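Local coordinates for MutT/nudix family protein (Shewanella oneidensis, PDB 3GZ5) that regulates transcription of NAD-metabolism genes in response to ADP-ribose, joining a NUDIX domain to a winged-helix domain that probably binds DNA, at residues Q35-L40 with E184-K189; C108-M113 with E150-R155. All blocks are in the same frame, centred on the assembly; numbering follows the deposited sequence.

In the fold
Both contacts set a strand of the mixed NUDIX sheet against a helix, and in each two of the three touching residues are buried. The centre of contact 2 lies about 6 Å from the centre of the chain, that of contact 1 about 11 Å. Contact 2 stays within the NUDIX region, where helix 145-162 rests on strand 104-112. Contact 1 reaches across to the winged-helix region through helix 176-187 and is wholly apolar, whereas contact 2 adds a weak polar link from an arginine. Their centres are about 12 Å apart, and helix 145-162 joins them: its R153 NH1 lies 3.1 Å from L186 O, a probable hydrogen bond.

Contact 1: residues Q35-L40 with E184-K189; sequences QQLKVL and EVLLGK
Residues 36-40, extended at the start of strand 36-43, meet the last turn of helix 176-187 where L37 faces V185 and L186, an apolar strand-to-helix contact that joins the NUDIX sheet to the winged-helix region of NrtR. The helical residues end at L187. G188 follows with positive phi (67°), as the C-prime residue of a Schellman motif: K189 N bonds to E184 O at 3.2 Å, and G188 N bonds weakly to V185 O at 3.4 Å. This turns the chain away from the helix two residues beyond L186.

L37 is the strand residue that comes within contact distance, its side chain set toward the helix. With CG anti to its carbonyl carbon (chi1 -71°), it offers both methyls to L186 CD2, CD1 at 3.6 Å and CD2 at 3.9 Å, and the two leucine side chains cross at about a right angle. V185 instead runs past L37 in the opposite direction, bringing CG1 within 4.1 Å of L37 CG. An alanine in place of L37 would probably leave V185 CG1 and L186 CD2 facing a gap where the leucine had met them.

The surroundings extend the apolar patch: V185 also touches Y32 of strand 22-33, and L186 packs on L156 of helix 145-162 and on P166. R153 of the same helix lies against L37, which is thus bordered by a guanidinium as well as by apolar groups. At the helix end, the backbone carbonyl of L186 accepts a hydrogen bond from T157 OG1. V185 CG1 lies 4.1 Å from L37 CD1 as well as from L37 CG.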
ATOM      1  N   GLN B  35      13.123 -18.603 -18.066  1.00 62.69           N
ATOM      2  CA  GLN B  35      11.791 -18.021 -18.158  1.00 62.89           C
ATOM      3  C   GLN B  35      11.327 -17.977 -16.702  1.00 62.37           C
ATOM      4  O   GLN B  35      10.440 -18.723 -16.266  1.00 63.05           O
ATOM      5  CB  GLN B  35      10.825 -18.810 -19.061  1.00 63.42           C
ATOM      6  CG  GLN B  35      10.907 -20.331 -18.983  1.00 65.04           C
ATOM      7  CD  GLN B  35      12.003 -20.897 -19.871  1.00 68.00           C
ATOM      8  OE1 GLN B  35      12.684 -20.151 -20.586  1.00 68.22           O
ATOM      9  NE2 GLN B  35      12.179 -22.225 -19.833  1.00 67.89           N
ATOM     10  N   GLN B  36      11.976 -17.085 -15.960  1.00 61.01           N
ATOM     11  CA  GLN B  36      11.765 -16.909 -14.537  1.00 59.85           C
ATOM     12  C   GLN B  36      11.671 -15.411 -14.223  1.00 58.13           C
ATOM     13  O   GLN B  36      11.961 -14.564 -15.070  1.00 57.20           O
ATOM     14  CB  GLN B  36      12.942 -17.531 -13.775  1.00 60.26           C
ATOM     15  CG  GLN B  36      14.305 -17.006 -14.227  1.00 61.25           C
ATOM     16  CD  GLN B  36      15.482 -17.872 -13.791  1.00 64.41           C
ATOM     17  OE1 GLN B  36      16.618 -17.647 -14.222  1.00 65.17           O
ATOM     18  NE2 GLN B  36      15.220 -18.866 -12.941  1.00 63.94           N
ATOM     19  N   LEU B  37      11.252 -15.102 -13.002  1.00 56.74           N
ATOM     20  CA  LEU B  37      11.349 -13.754 -12.469  1.00 55.23           C
ATOM     21  C   LEU B  37      12.797 -13.416 -12.217  1.00 54.19           C
ATOM     22  O   LEU B  37      13.511 -14.209 -11.620  1.00 55.02           O
ATOM     23  CB  LEU B  37      10.605 -13.664 -11.149  1.00 54.92           C
ATOM     24  CG  LEU B  37       9.102 -13.722 -11.272  1.00 55.59           C
ATOM     25  CD1 LEU B  37       8.510 -14.147  -9.947  1.00 55.57           C
ATOM     26  CD2 LEU B  37       8.568 -12.366 -11.759  1.00 54.19           C
ATOM     27  N   LYS B  38      13.225 -12.252 -12.683  1.00 53.15           N
ATOM     28  CA  LYS B  38      14.527 -11.706 -12.334  1.00 52.32           C
ATOM     29  C   LYS B  38      14.354 -10.354 -11.606  1.00 51.78           C
ATOM     30  O   LYS B  38      13.428  -9.592 -11.905  1.00 50.85           O
ATOM     31  CB  LYS B  38      15.387 -11.570 -13.588  1.00 52.62           C
ATOM     32  CG  LYS B  38      15.909 -12.928 -14.150  1.00 53.72           C
ATOM     33  CD  LYS B  38      16.375 -12.784 -15.603  1.00 55.58           C
ATOM     34  CE  LYS B  38      17.265 -13.960 -16.079  1.00 56.08           C
ATOM     35  NZ  LYS B  38      16.707 -15.314 -15.778  1.00 56.08           N
ATOM     36  N   VAL B  39      15.232 -10.088 -10.639  1.00 51.26           N
ATOM     37  CA  VAL B  39      15.215  -8.844  -9.847  1.00 51.29           C
ATOM     38  C   VAL B  39      16.528  -8.083 -10.094  1.00 51.44           C
ATOM     39  O   VAL B  39      17.610  -8.697 -10.135  1.00 51.45           O
ATOM     40  CB  VAL B  39      14.882  -9.124  -8.336  1.00 51.20           C
ATOM     41  CG1 VAL B  39      15.826 -10.148  -7.746  1.00 51.77           C
ATOM     42  CG2 VAL B  39      14.880  -7.853  -7.488  1.00 49.55           C
ATOM     43  N   LEU B  40      16.427  -6.780 -10.353  1.00 50.92           N
ATOM     44  CA  LEU B  40      17.612  -5.957 -10.604  1.00 51.42           C
ATOM     45  C   LEU B  40      18.341  -5.625  -9.307  1.00 51.79           C
ATOM     46  O   LEU B  40      17.741  -5.090  -8.382  1.00 51.80           O
ATOM     47  CB  LEU B  40      17.271  -4.649 -11.322  1.00 51.27           C
ATOM     48  CG  LEU B  40      18.533  -3.899 -11.790  1.00 52.30           C
ATOM     49  CD1 LEU B  40      19.117  -4.551 -13.048  1.00 51.50           C
ATOM     50  CD2 LEU B  40      18.252  -2.441 -12.057  1.00 52.96           C
ATOM     51  N   GLU B 184       1.026 -17.365 -14.072  1.00 48.32           N
ATOM     52  CA  GLU B 184       1.267 -18.697 -13.504  1.00 48.73           C
ATOM     53  C   GLU B 184       2.560 -18.733 -12.679  1.00 48.98           C
ATOM     54  O   GLU B 184       2.565 -19.253 -11.577  1.00 49.38           O
ATOM     55  CB  GLU B 184       1.278 -19.777 -14.599  1.00 48.49           C
ATOM     56  CG  GLU B 184      -0.095 -20.020 -15.197  1.00 48.60           C
ATOM     57  CD  GLU B 184      -0.094 -20.945 -16.411  1.00 49.82           C
ATOM     58  OE1 GLU B 184      -1.193 -21.344 -16.842  1.00 50.85           O
ATOM     59  OE2 GLU B 184       0.983 -21.279 -16.942  1.00 51.66           O
ATOM     60  N   VAL B 185       3.642 -18.152 -13.189  1.00 49.57           N
ATOM     61  CA  VAL B 185       4.900 -18.091 -12.430  1.00 49.97           C
ATOM     62  C   VAL B 185       4.694 -17.395 -11.076  1.00 50.62           C
ATOM     63  O   VAL B 185       5.254 -17.826 -10.062  1.00 50.31           O
ATOM     64  CB  VAL B 185       6.031 -17.390 -13.227  1.00 50.09           C
ATOM     65  CG1 VAL B 185       7.317 -17.251 -12.388  1.00 49.77           C
ATOM     66  CG2 VAL B 185       6.325 -18.153 -14.503  1.00 50.57           C
ATOM     67  N   LEU B 186       3.890 -16.329 -11.070  1.00 50.98           N
ATOM     68  CA  LEU B 186       3.683 -15.513  -9.865  1.00 51.72           C
ATOM     69  C   LEU B 186       2.802 -16.214  -8.847  1.00 52.28           C
ATOM     70  O   LEU B 186       2.998 -16.063  -7.650  1.00 51.60           O
ATOM     71  CB  LEU B 186       3.092 -14.141 -10.209  1.00 50.94           C
ATOM     72  CG  LEU B 186       4.090 -13.192 -10.867  1.00 51.57           C
ATOM     73  CD1 LEU B 186       3.390 -11.948 -11.441  1.00 48.33           C
ATOM     74  CD2 LEU B 186       5.172 -12.809  -9.862  1.00 49.80           C
ATOM     75  N   LEU B 187       1.821 -16.962  -9.338  1.00 53.37           N
ATOM     76  CA  LEU B 187       0.915 -17.690  -8.460  1.00 54.94           C
ATOM     77  C   LEU B 187       1.501 -19.053  -8.089  1.00 56.15           C
ATOM     78  O   LEU B 187       1.004 -19.722  -7.178  1.00 56.31           O
ATOM     79  CB  LEU B 187      -0.487 -17.813  -9.076  1.00 54.02           C
ATOM     80  CG  LEU B 187      -1.214 -16.498  -9.394  1.00 54.19           C
ATOM     81  CD1 LEU B 187      -2.608 -16.763  -9.975  1.00 54.91           C
ATOM     82  CD2 LEU B 187      -1.321 -15.623  -8.175  1.00 52.87           C
ATOM     83  N   GLY B 188       2.565 -19.435  -8.790  1.00 57.86           N
ATOM     84  CA  GLY B 188       3.250 -20.718  -8.599  1.00 60.16           C
ATOM     85  C   GLY B 188       2.404 -21.916  -8.996  1.00 61.72           C
ATOM     86  O   GLY B 188       2.708 -23.057  -8.623  1.00 61.92           O
ATOM     87  N   LYS B 189       1.373 -21.652  -9.795  1.00 62.94           N
ATOM     88  CA  LYS B 189       0.266 -22.572  -9.990  1.00 64.20           C
ATOM     89  C   LYS B 189      -0.224 -22.455 -11.430  1.00 64.87           C
ATOM     90  O   LYS B 189      -0.533 -21.352 -11.874  1.00 65.02           O
ATOM     91  CB  LYS B 189      -0.866 -22.166  -9.042  1.00 64.12           C
ATOM     92  CG  LYS B 189      -1.943 -23.200  -8.820  1.00 65.02           C
ATOM     93  CD  LYS B 189      -3.235 -22.568  -8.289  1.00 66.56           C
ATOM     94  CE  LYS B 189      -2.990 -21.698  -7.064  1.00 67.85           C
ATOM     95  NZ  LYS B 189      -4.261 -21.285  -6.387  1.00 68.47           N
TER

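Contact 2: residues C108-M113 with E150-R155; sequences CYTALM and EQARER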
ATOM      1  N   CYS B 108      10.052   2.172  -0.033  1.00 37.44           N
ATOM      2  CA  CYS B 108      10.256   1.093  -0.995  1.00 37.54           C
ATOM      3  C   CYS B 108       9.170   1.051  -2.033  1.00 37.90           C
ATOM      4  O   CYS B 108       7.994   1.165  -1.700  1.00 38.19           O
ATOM      5  CB  CYS B 108      10.367  -0.287  -0.312  1.00 37.62           C
ATOM      6  SG  CYS B 108      11.107  -1.539  -1.471  1.00 40.57           S
ATOM      7  N   TYR B 109       9.592   0.899  -3.291  1.00 38.49           N
ATOM      8  CA  TYR B 109       8.740   0.816  -4.469  1.00 38.34           C
ATOM      9  C   TYR B 109       8.885  -0.563  -5.107  1.00 39.26           C
ATOM     10  O   TYR B 109       9.939  -1.216  -4.934  1.00 38.03           O
ATOM     11  CB  TYR B 109       9.158   1.870  -5.509  1.00 38.51           C
ATOM     12  CG  TYR B 109       8.736   3.281  -5.134  1.00 37.54           C
ATOM     13  CD1 TYR B 109       7.614   3.864  -5.719  1.00 37.49           C
ATOM     14  CD2 TYR B 109       9.427   4.002  -4.176  1.00 36.91           C
ATOM     15  CE1 TYR B 109       7.196   5.144  -5.370  1.00 38.11           C
ATOM     16  CE2 TYR B 109       9.011   5.289  -3.799  1.00 38.52           C
ATOM     17  CZ  TYR B 109       7.904   5.849  -4.408  1.00 38.45           C
ATOM     18  OH  TYR B 109       7.481   7.108  -4.049  1.00 42.55           O
ATOM     19  N   THR B 110       7.818  -0.999  -5.801  1.00 38.42           N
ATOM     20  CA  THR B 110       7.888  -2.105  -6.758  1.00 39.64           C
ATOM     21  C   THR B 110       7.852  -1.550  -8.165  1.00 38.87           C
ATOM     22  O   THR B 110       7.094  -0.620  -8.456  1.00 38.17           O
ATOM     23  CB  THR B 110       6.706  -3.119  -6.655  1.00 40.30           C
ATOM     24  OG1 THR B 110       6.577  -3.577  -5.316  1.00 42.30           O
ATOM     25  CG2 THR B 110       7.003  -4.362  -7.539  1.00 41.68           C
ATOM     26  N   ALA B 111       8.668  -2.120  -9.040  1.00 38.27           N
ATOM     27  CA  ALA B 111       8.598  -1.761 -10.427  1.00 38.70           C
ATOM     28  C   ALA B 111       8.639  -2.973 -11.359  1.00 38.73           C
ATOM     29  O   ALA B 111       9.104  -4.061 -10.980  1.00 38.75           O
ATOM     30  CB  ALA B 111       9.718  -0.718 -10.788  1.00 39.14           C
ATOM     31  N   LEU B 112       8.167  -2.758 -12.584  1.00 39.03           N
ATOM     32  CA  LEU B 112       8.184  -3.764 -13.636  1.00 39.72           C
ATOM     33  C   LEU B 112       8.635  -3.160 -14.955  1.00 40.60           C
ATOM     34  O   LEU B 112       8.222  -2.058 -15.333  1.00 40.09           O
ATOM     35  CB  LEU B 112       6.794  -4.414 -13.801  1.00 39.55           C
ATOM     36  CG  LEU B 112       6.174  -5.292 -12.695  1.00 40.24           C
ATOM     37  CD1 LEU B 112       4.792  -5.842 -13.106  1.00 38.84           C
ATOM     38  CD2 LEU B 112       7.093  -6.468 -12.390  1.00 41.80           C
ATOM     39  N   MET B 113       9.499  -3.877 -15.656  1.00 41.85           N
ATOM     40  CA  MET B 113       9.880  -3.490 -17.010  1.00 43.30           C
ATOM     41  C   MET B 113      10.238  -4.724 -17.817  1.00 44.30           C
ATOM     42  O   MET B 113      10.428  -5.793 -17.255  1.00 44.04           O
ATOM     43  CB  MET B 113      11.053  -2.516 -17.004  1.00 43.13           C
ATOM     44  CG  MET B 113      12.438  -3.082 -16.621  1.00 44.97           C
ATOM     45  SD  MET B 113      13.686  -1.799 -16.982  1.00 47.41           S
ATOM     46  CE  MET B 113      15.068  -2.443 -16.131  1.00 46.83           C
ATOM     47  N   GLU B 150      10.968 -10.072  -0.712  1.00 47.43           N
ATOM     48  CA  GLU B 150       9.876 -10.980  -0.341  1.00 47.97           C
ATOM     49  C   GLU B 150       8.495 -10.299  -0.258  1.00 47.00           C
ATOM     50  O   GLU B 150       7.482 -10.864  -0.690  1.00 46.28           O
ATOM     51  CB  GLU B 150      10.172 -11.649   1.014  1.00 48.60           C
ATOM     52  CG  GLU B 150      11.410 -12.545   1.031  1.00 52.54           C
ATOM     53  CD  GLU B 150      11.680 -13.175   2.409  1.00 57.78           C
ATOM     54  OE1 GLU B 150      11.041 -12.747   3.407  1.00 59.29           O
ATOM     55  OE2 GLU B 150      12.533 -14.100   2.483  1.00 58.97           O
ATOM     56  N   GLN B 151       8.453  -9.103   0.328  1.00 46.14           N
ATOM     57  CA  GLN B 151       7.236  -8.317   0.359  1.00 45.39           C
ATOM     58  C   GLN B 151       6.784  -7.899  -1.067  1.00 44.26           C
ATOM     59  O   GLN B 151       5.611  -8.031  -1.416  1.00 43.48           O
ATOM     60  CB  GLN B 151       7.416  -7.112   1.279  1.00 46.46           C
ATOM     61  CG  GLN B 151       6.102  -6.556   1.807  1.00 50.30           C
ATOM     62  CD  GLN B 151       6.273  -5.583   2.967  1.00 55.28           C
ATOM     63  OE1 GLN B 151       7.286  -5.600   3.692  1.00 56.49           O
ATOM     64  NE2 GLN B 151       5.269  -4.725   3.153  1.00 55.13           N
ATOM     65  N   ALA B 152       7.719  -7.405  -1.877  1.00 42.62           N
ATOM     66  CA  ALA B 152       7.422  -7.044  -3.267  1.00 42.33           C
ATOM     67  C   ALA B 152       6.886  -8.248  -4.044  1.00 42.00           C
ATOM     68  O   ALA B 152       5.896  -8.135  -4.758  1.00 41.20           O
ATOM     69  CB  ALA B 152       8.662  -6.466  -3.949  1.00 40.50           C
ATOM     70  N   ARG B 153       7.562  -9.391  -3.894  1.00 42.55           N
ATOM     71  CA  ARG B 153       7.194 -10.637  -4.569  1.00 43.41           C
ATOM     72  C   ARG B 153       5.783 -11.119  -4.200  1.00 43.56           C
ATOM     73  O   ARG B 153       5.049 -11.640  -5.050  1.00 43.47           O
ATOM     74  CB  ARG B 153       8.250 -11.726  -4.305  1.00 43.41           C
ATOM     75  CG  ARG B 153       7.901 -13.129  -4.855  1.00 44.89           C
ATOM     76  CD  ARG B 153       7.822 -13.176  -6.375  1.00 47.70           C
ATOM     77  NE  ARG B 153       7.518 -14.535  -6.845  1.00 48.55           N
ATOM     78  CZ  ARG B 153       6.306 -15.085  -6.836  1.00 49.33           C
ATOM     79  NH1 ARG B 153       5.245 -14.401  -6.387  1.00 48.61           N
ATOM     80  NH2 ARG B 153       6.150 -16.317  -7.288  1.00 49.42           N
ATOM     81  N   GLU B 154       5.429 -10.946  -2.928  1.00 44.02           N
ATOM     82  CA  GLU B 154       4.117 -11.241  -2.401  1.00 45.36           C
ATOM     83  C   GLU B 154       3.025 -10.285  -2.907  1.00 45.49           C
ATOM     84  O   GLU B 154       1.877 -10.697  -3.164  1.00 45.59           O
ATOM     85  CB  GLU B 154       4.166 -11.095  -0.901  1.00 46.50           C
ATOM     86  CG  GLU B 154       4.579 -12.291  -0.136  1.00 51.37           C
ATOM     87  CD  GLU B 154       4.081 -12.157   1.278  1.00 58.14           C
ATOM     88  OE1 GLU B 154       3.222 -12.975   1.675  1.00 62.14           O
ATOM     89  OE2 GLU B 154       4.499 -11.189   1.969  1.00 60.32           O
ATOM     90  N   ARG B 155       3.342  -8.997  -3.001  1.00 45.26           N
ATOM     91  CA  ARG B 155       2.375  -8.089  -3.619  1.00 45.03           C
ATOM     92  C   ARG B 155       2.171  -8.386  -5.100  1.00 43.85           C
ATOM     93  O   ARG B 155       1.078  -8.290  -5.581  1.00 43.23           O
ATOM     94  CB  ARG B 155       2.657  -6.595  -3.391  1.00 45.74           C
ATOM     95  CG  ARG B 155       1.318  -5.802  -3.647  1.00 46.84           C
ATOM     96  CD  ARG B 155       1.384  -4.359  -3.400  1.00 49.64           C
ATOM     97  NE  ARG B 155       2.411  -3.748  -4.241  1.00 54.87           N
ATOM     98  CZ  ARG B 155       2.733  -2.457  -4.194  1.00 53.62           C
ATOM     99  NH1 ARG B 155       3.707  -1.993  -4.974  1.00 51.56           N
ATOM    100  NH2 ARG B 155       2.080  -1.644  -3.356  1.00 51.71           N
TER
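The guanidinium of R155 approaches T110 obliquely. R155 NH1 lies 3.3 Å from T110 OG1, and the N-H...O angle of 128° marks a bent, weak hydrogen bond. The same nitrogen is 3.6 Å from T110 CB, while its salt bridge to E88 OE2 and the hydrogen bond from NH2 to Q89 O tie the group to strand 86-95.

These residues belong to a helix-on-sheet layer of the NUDIX fold, in which helix 145-162 covers strand 104-112. The backbones come closest at T110 and A152, whose CA atoms are 6.1 Å apart, and the small A152 side chain places CB 3.8 Å from T110 OG1. One turn further on, R155 starts with CG anti to its backbone N (chi1 -160°) and bends at chi3 (59°), which carries its guanidinium to the sheet, the T110 and R155 side chains running past each other in opposite directions. L90 of strand 86-95 touches both T110 and A152.

The weak bond to T110 is therefore secondary to the ionic link with E88; with Q89 O as a further acceptor, the three partners are likely to restrict rotation of the guanidinium, while the E88 carboxylate probably offsets its charge beside the sheet.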